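Local coordinates for protein Two-component system sensor histidine kinase (Bacteroides thetaiotaomicron, PDB 3OTT) that is probably a saccharide-sensing histidine kinase receptor, the present chain being its extracellular sensor part of beta-propeller blades and a beta-sandwich domain, at residues N61-Y75 against M78-R90. Residues are numbered along the deposited sequence; the frame is centred on the assembly and turned at random. Where two conformers were deposited one is given.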
loop_
_atom_site.group_PDB
_atom_site.type_symbol
_atom_site.label_atom_id
_atom_site.label_comp_id
_atom_site.label_asym_id
_atom_site.label_seq_id
_atom_site.Cartn_x
_atom_site.Cartn_y
_atom_site.Cartn_z
ATOM N N ASN B 61 16.113 -16.058 33.363
ATOM C CA ASN B 61 16.267 -15.012 32.294
ATOM C C ASN B 61 17.700 -14.505 32.035
ATOM O O ASN B 61 17.931 -13.793 31.076
ATOM C CB ASN B 61 15.366 -13.792 32.558
ATOM C CG ASN B 61 15.505 -13.286 33.949
ATOM O OD1 ASN B 61 16.615 -12.989 34.430
ATOM N ND2 ASN B 61 14.393 -13.253 34.653
ATOM N N ASN B 62 18.615 -14.849 32.942
ATOM C CA ASN B 62 20.044 -14.552 32.875
ATOM C C ASN B 62 20.678 -15.697 32.093
ATOM O O ASN B 62 21.234 -16.604 32.687
ATOM C CB ASN B 62 20.591 -14.581 34.299
ATOM C CG ASN B 62 22.076 -14.179 34.420
ATOM O OD1 ASN B 62 22.669 -14.428 35.469
ATOM N ND2 ASN B 62 22.656 -13.512 33.402
ATOM N N THR B 63 20.554 -15.677 30.766
ATOM C CA THR B 63 20.910 -16.826 29.969
ATOM C C THR B 63 21.240 -16.342 28.586
ATOM O O THR B 63 20.916 -15.210 28.221
ATOM C CB THR B 63 19.763 -17.893 29.974
ATOM O OG1 THR B 63 20.217 -19.114 29.417
ATOM C CG2 THR B 63 18.479 -17.419 29.241
ATOM N N ARG B 64 21.919 -17.155 27.803
ATOM C CA ARG B 64 22.349 -16.707 26.496
ATOM C C ARG B 64 21.170 -16.718 25.518
ATOM O O ARG B 64 20.400 -17.670 25.471
ATOM C CB ARG B 64 23.528 -17.550 25.984
ATOM C CG ARG B 64 23.994 -17.206 24.564
ATOM C CD ARG B 64 25.201 -18.064 24.086
ATOM N NE ARG B 64 26.197 -17.244 23.390
ATOM C CZ ARG B 64 27.517 -17.312 23.609
ATOM N NH1 ARG B 64 28.051 -18.212 24.463
ATOM N NH2 ARG B 64 28.312 -16.498 22.951
ATOM N N ILE B 65 21.063 -15.659 24.725
ATOM C CA ILE B 65 20.039 -15.529 23.736
ATOM C C ILE B 65 20.657 -15.807 22.355
ATOM O O ILE B 65 21.699 -15.244 22.023
ATOM C CB ILE B 65 19.522 -14.071 23.704
ATOM C CG1 ILE B 65 19.189 -13.552 25.116
ATOM C CG2 ILE B 65 18.290 -13.891 22.743
ATOM C CD1 ILE B 65 18.073 -14.294 25.773
ATOM N N TYR B 66 20.020 -16.626 21.526
ATOM C CA TYR B 66 20.634 -16.922 20.212
ATOM C C TYR B 66 19.969 -16.221 19.059
ATOM O O TYR B 66 20.579 -16.069 18.000
ATOM C CB TYR B 66 20.645 -18.420 19.969
ATOM C CG TYR B 66 21.491 -19.161 20.981
ATOM C CD1 TYR B 66 22.864 -19.391 20.744
ATOM C CD2 TYR B 66 20.903 -19.671 22.168
ATOM C CE1 TYR B 66 23.663 -20.088 21.676
ATOM C CE2 TYR B 66 21.714 -20.378 23.158
ATOM C CZ TYR B 66 23.087 -20.559 22.888
ATOM O OH TYR B 66 23.854 -21.250 23.779
ATOM N N CYS B 67 18.715 -15.818 19.253
ATOM C CA CYS B 67 17.918 -15.279 18.183
ATOM C C CYS B 67 16.660 -14.741 18.839
ATOM O O CYS B 67 16.396 -15.077 19.992
ATOM C CB CYS B 67 17.541 -16.381 17.187
ATOM S SG CYS B 67 16.440 -17.624 17.888
ATOM N N GLY B 68 15.907 -13.930 18.105
ATOM C CA GLY B 68 14.646 -13.407 18.588
ATOM C C GLY B 68 13.760 -12.938 17.467
ATOM O O GLY B 68 14.254 -12.655 16.403
ATOM N N VAL B 69 12.447 -12.889 17.707
ATOM C CA VAL B 69 11.518 -12.166 16.870
ATOM C C VAL B 69 10.467 -11.492 17.740
ATOM O O VAL B 69 10.218 -11.942 18.852
ATOM C CB VAL B 69 10.717 -13.060 15.864
ATOM C CG1 VAL B 69 11.578 -13.465 14.768
ATOM C CG2 VAL B 69 10.056 -14.237 16.542
ATOM N N ILE B 70 9.842 -10.443 17.210
ATOM C CA ILE B 70 8.776 -9.763 17.905
ATOM C C ILE B 70 7.434 -10.387 17.448
ATOM O O ILE B 70 7.197 -10.510 16.235
ATOM C CB ILE B 70 8.840 -8.252 17.610
ATOM C CG1 ILE B 70 10.132 -7.656 18.201
ATOM C CG2 ILE B 70 7.592 -7.536 18.118
ATOM C CD1 ILE B 70 10.285 -6.105 17.969
ATOM N N ILE B 71 6.568 -10.712 18.422
ATOM C CA ILE B 71 5.282 -11.354 18.212
ATOM C C ILE B 71 4.142 -10.481 18.810
ATOM O O ILE B 71 4.270 -9.935 19.904
ATOM C CB ILE B 71 5.285 -12.795 18.901
ATOM C CG1 ILE B 71 6.289 -13.770 18.258
ATOM C CG2 ILE B 71 3.940 -13.413 18.977
ATOM C CD1 ILE B 71 6.186 -13.887 16.780
ATOM N N ASP B 72 3.046 -10.338 18.067
ATOM C CA ASP B 72 1.831 -9.593 18.490
ATOM C C ASP B 72 2.102 -8.140 18.924
ATOM O O ASP B 72 1.346 -7.598 19.694
ATOM C CB ASP B 72 1.016 -10.372 19.565
ATOM C CG ASP B 72 0.563 -11.793 19.087
ATOM O OD1 ASP B 72 0.636 -12.066 17.847
ATOM O OD2 ASP B 72 0.132 -12.625 19.950
ATOM N N ASN B 73 3.184 -7.533 18.425
ATOM C CA ASN B 73 3.515 -6.143 18.748
ATOM C C ASN B 73 3.650 -5.970 20.279
ATOM O O ASN B 73 3.361 -4.896 20.824
ATOM C CB ASN B 73 2.391 -5.240 18.235
ATOM C CG ASN B 73 2.836 -3.791 17.999
ATOM O OD1 ASN B 73 4.017 -3.483 17.809
ATOM N ND2 ASN B 73 1.865 -2.888 18.012
ATOM N N THR B 74 3.998 -7.047 20.991
ATOM C CA THR B 74 4.151 -6.927 22.414
ATOM C C THR B 74 5.143 -7.888 23.041
ATOM O O THR B 74 5.562 -7.644 24.169
ATOM C CB THR B 74 2.798 -6.942 23.189
ATOM O OG1 THR B 74 3.039 -6.540 24.538
ATOM C CG2 THR B 74 2.125 -8.331 23.214
ATOM N N TYR B 75 5.512 -8.980 22.358
ATOM C CA TYR B 75 6.466 -9.953 22.967
ATOM C C TYR B 75 7.805 -10.026 22.249
ATOM O O TYR B 75 7.898 -9.845 21.047
ATOM C CB TYR B 75 5.899 -11.390 23.032
ATOM C CG TYR B 75 4.517 -11.523 23.641
ATOM C CD1 TYR B 75 4.318 -11.445 25.039
ATOM C CD2 TYR B 75 3.408 -11.752 22.834
ATOM C CE1 TYR B 75 3.034 -11.540 25.586
ATOM C CE2 TYR B 75 2.108 -11.832 23.378
ATOM C CZ TYR B 75 1.938 -11.732 24.733
ATOM O OH TYR B 75 0.640 -11.873 25.197
ATOM N N MET B 78 12.548 -15.267 22.292
ATOM C CA MET B 78 14.001 -15.359 22.188
ATOM C C MET B 78 14.469 -16.802 22.371
ATOM O O MET B 78 14.043 -17.471 23.321
ATOM C CB MET B 78 14.620 -14.467 23.277
ATOM C CG MET B 78 14.166 -12.972 23.140
ATOM S SD MET B 78 14.874 -12.080 24.513
ATOM C CE MET B 78 13.797 -12.527 25.891
ATOM N N GLY B 79 15.351 -17.276 21.490
ATOM C CA GLY B 79 15.825 -18.634 21.623
ATOM C C GLY B 79 16.951 -18.772 22.613
ATOM O O GLY B 79 17.832 -17.940 22.625
ATOM N N THR B 80 16.942 -19.840 23.419
ATOM C CA THR B 80 17.908 -20.062 24.530
ATOM C C THR B 80 18.223 -21.572 24.572
ATOM O O THR B 80 17.610 -22.326 23.819
ATOM C CB THR B 80 17.305 -19.664 25.936
ATOM O OG1 THR B 80 16.222 -20.525 26.249
ATOM C CG2 THR B 80 16.761 -18.216 25.990
ATOM N N ASP B 81 19.147 -21.987 25.442
ATOM C CA ASP B 81 19.395 -23.399 25.800
ATOM C C ASP B 81 18.127 -24.096 26.305
ATOM O O ASP B 81 17.880 -25.278 26.031
ATOM C CB ASP B 81 20.444 -23.443 26.936
ATOM C CG ASP B 81 21.814 -22.822 26.516
ATOM O OD1 ASP B 81 22.057 -22.577 25.294
ATOM O OD2 ASP B 81 22.670 -22.596 27.408
ATOM N N ASN B 82 17.317 -23.374 27.069
ATOM C CA ASN B 82 16.146 -24.015 27.619
ATOM C C ASN B 82 14.911 -23.931 26.708
ATOM O O ASN B 82 13.910 -24.609 26.920
ATOM C CB ASN B 82 15.815 -23.543 29.008
ATOM C CG ASN B 82 14.718 -24.393 29.637
ATOM O OD1 ASN B 82 13.693 -23.861 30.085
ATOM N ND2 ASN B 82 14.908 -25.729 29.643
ATOM N N GLY B 83 14.998 -23.158 25.650
ATOM C CA GLY B 83 13.914 -23.205 24.710
ATOM C C GLY B 83 13.645 -21.832 24.187
ATOM O O GLY B 83 14.393 -21.289 23.359
ATOM N N ILE B 84 12.551 -21.289 24.660
ATOM C CA ILE B 84 12.126 -19.993 24.244
ATOM C C ILE B 84 11.741 -19.211 25.445
ATOM O O ILE B 84 10.912 -19.615 26.215
ATOM C CB ILE B 84 10.959 -20.066 23.266
ATOM C CG1 ILE B 84 11.458 -20.673 21.958
ATOM C CG2 ILE B 84 10.323 -18.673 23.084
ATOM C CD1 ILE B 84 10.483 -20.649 20.864
ATOM N N LEU B 85 12.375 -18.070 25.586
ATOM C CA LEU B 85 12.104 -17.172 26.654
ATOM C C LEU B 85 11.209 -16.080 26.078
ATOM O O LEU B 85 11.531 -15.488 25.037
ATOM C CB LEU B 85 13.442 -16.627 27.098
ATOM C CG LEU B 85 13.485 -15.823 28.376
ATOM C CD1 LEU B 85 12.980 -16.653 29.615
ATOM C CD2 LEU B 85 14.952 -15.310 28.507
ATOM N N VAL B 86 10.043 -15.875 26.683
ATOM C CA VAL B 86 9.102 -14.906 26.199
ATOM C C VAL B 86 9.027 -13.628 27.080
ATOM O O VAL B 86 8.643 -13.681 28.267
ATOM C CB VAL B 86 7.728 -15.540 26.012
ATOM C CG1 VAL B 86 6.704 -14.493 25.628
ATOM C CG2 VAL B 86 7.810 -16.643 24.945
ATOM N N TYR B 87 9.329 -12.478 26.495
ATOM C CA TYR B 87 9.367 -11.268 27.279
ATOM C C TYR B 87 8.294 -10.295 26.797
ATOM O O TYR B 87 8.250 -9.914 25.617
ATOM C CB TYR B 87 10.793 -10.645 27.241
ATOM C CG TYR B 87 10.926 -9.324 27.978
ATOM C CD1 TYR B 87 10.908 -9.267 29.402
ATOM C CD2 TYR B 87 11.086 -8.153 27.286
ATOM C CE1 TYR B 87 11.021 -8.043 30.088
ATOM C CE2 TYR B 87 11.238 -6.907 27.958
ATOM C CZ TYR B 87 11.196 -6.879 29.342
ATOM O OH TYR B 87 11.338 -5.679 29.963
ATOM N N ASN B 88 7.396 -9.927 27.692
ATOM C CA ASN B 88 6.403 -8.889 27.347
ATOM C C ASN B 88 7.030 -7.517 27.550
ATOM O O ASN B 88 7.176 -7.086 28.651
ATOM C CB ASN B 88 5.091 -9.070 28.148
ATOM C CG ASN B 88 4.008 -8.059 27.761
ATOM O OD1 ASN B 88 4.306 -6.995 27.233
ATOM N ND2 ASN B 88 2.732 -8.396 28.038
ATOM N N TYR B 89 7.405 -6.838 26.483
ATOM C CA TYR B 89 8.144 -5.615 26.649
ATOM C C TYR B 89 7.248 -4.412 27.027
ATOM O O TYR B 89 7.747 -3.378 27.516
ATOM C CB TYR B 89 8.987 -5.347 25.395
ATOM C CG TYR B 89 8.215 -4.863 24.160
ATOM C CD1 TYR B 89 7.822 -3.531 24.018
ATOM C CD2 TYR B 89 7.879 -5.757 23.142
ATOM C CE1 TYR B 89 7.155 -3.087 22.858
ATOM C CE2 TYR B 89 7.193 -5.329 21.975
ATOM C CZ TYR B 89 6.819 -4.025 21.857
ATOM O OH TYR B 89 6.170 -3.653 20.720
ATOM N N ARG B 90 5.936 -4.538 26.838
ATOM C CA ARG B 90 5.048 -3.447 27.239
ATOM C C ARG B 90 4.779 -3.571 28.729
ATOM O O ARG B 90 4.791 -2.587 29.448
ATOM C CB ARG B 90 3.696 -3.436 26.495
ATOM C CG ARG B 90 3.846 -3.039 25.062
ATOM C CD ARG B 90 2.503 -3.103 24.325
ATOM N NE ARG B 90 2.808 -2.929 22.896
ATOM C CZ ARG B 90 2.882 -1.755 22.287
ATOM N NH1 ARG B 90 2.613 -0.629 22.981
ATOM N NH2 ARG B 90 3.176 -1.707 20.990
HETATM O O HOH W 1 20.716 -19.949 26.909
HETATM O O HOH W 2 0.787 -6.231 26.617
#
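The guanidinium of Arg90 meets Asn73 O and Thr74 OG1 at its edge, in plane, and Tyr89 CE1 lies over one face, offset toward the rim. The Tyr66 ring takes Thr80 CA at its edge, in plane. These groups link turns and loops at the two ends of the first three strands of a four-stranded antiparallel beta-propeller blade. Arg90 grips Asn73 O side-on: NE donates at 2.9 Å and NH2 at 3.2 Å, both to the one oxygen. The Arg90 side chain is extended from CG to NE, and its CD passes Thr74 OG1 at 3.5 Å. An alanine here would remove both donors and is likely to leave Asn73 O without its two-nitrogen grip and Thr74 OG1 without the aliphatic chain beside it. Tyr89 N donates a hydrogen bond to Thr74 O, 3.1 Å away. Asn73 OD1 is held by Ser31, and Tyr75 OH reaches His372 of the second subunit. Near the start of strand 67-71, Ile65 CG2 packs on Met78 CB at 3.8 Å. Tyr66 N donates to Gly79 O, and Gly79 N to Cys67 O. Water 1 joins Thr63 OG1, Arg64 O and Asp81 N. With CG anti to the carbonyl carbon (chi1 -63°), the Tyr66 ring reaches Asp81, and OH donates to the syn lone pair of Asp81 OD1 at 2.7 Å.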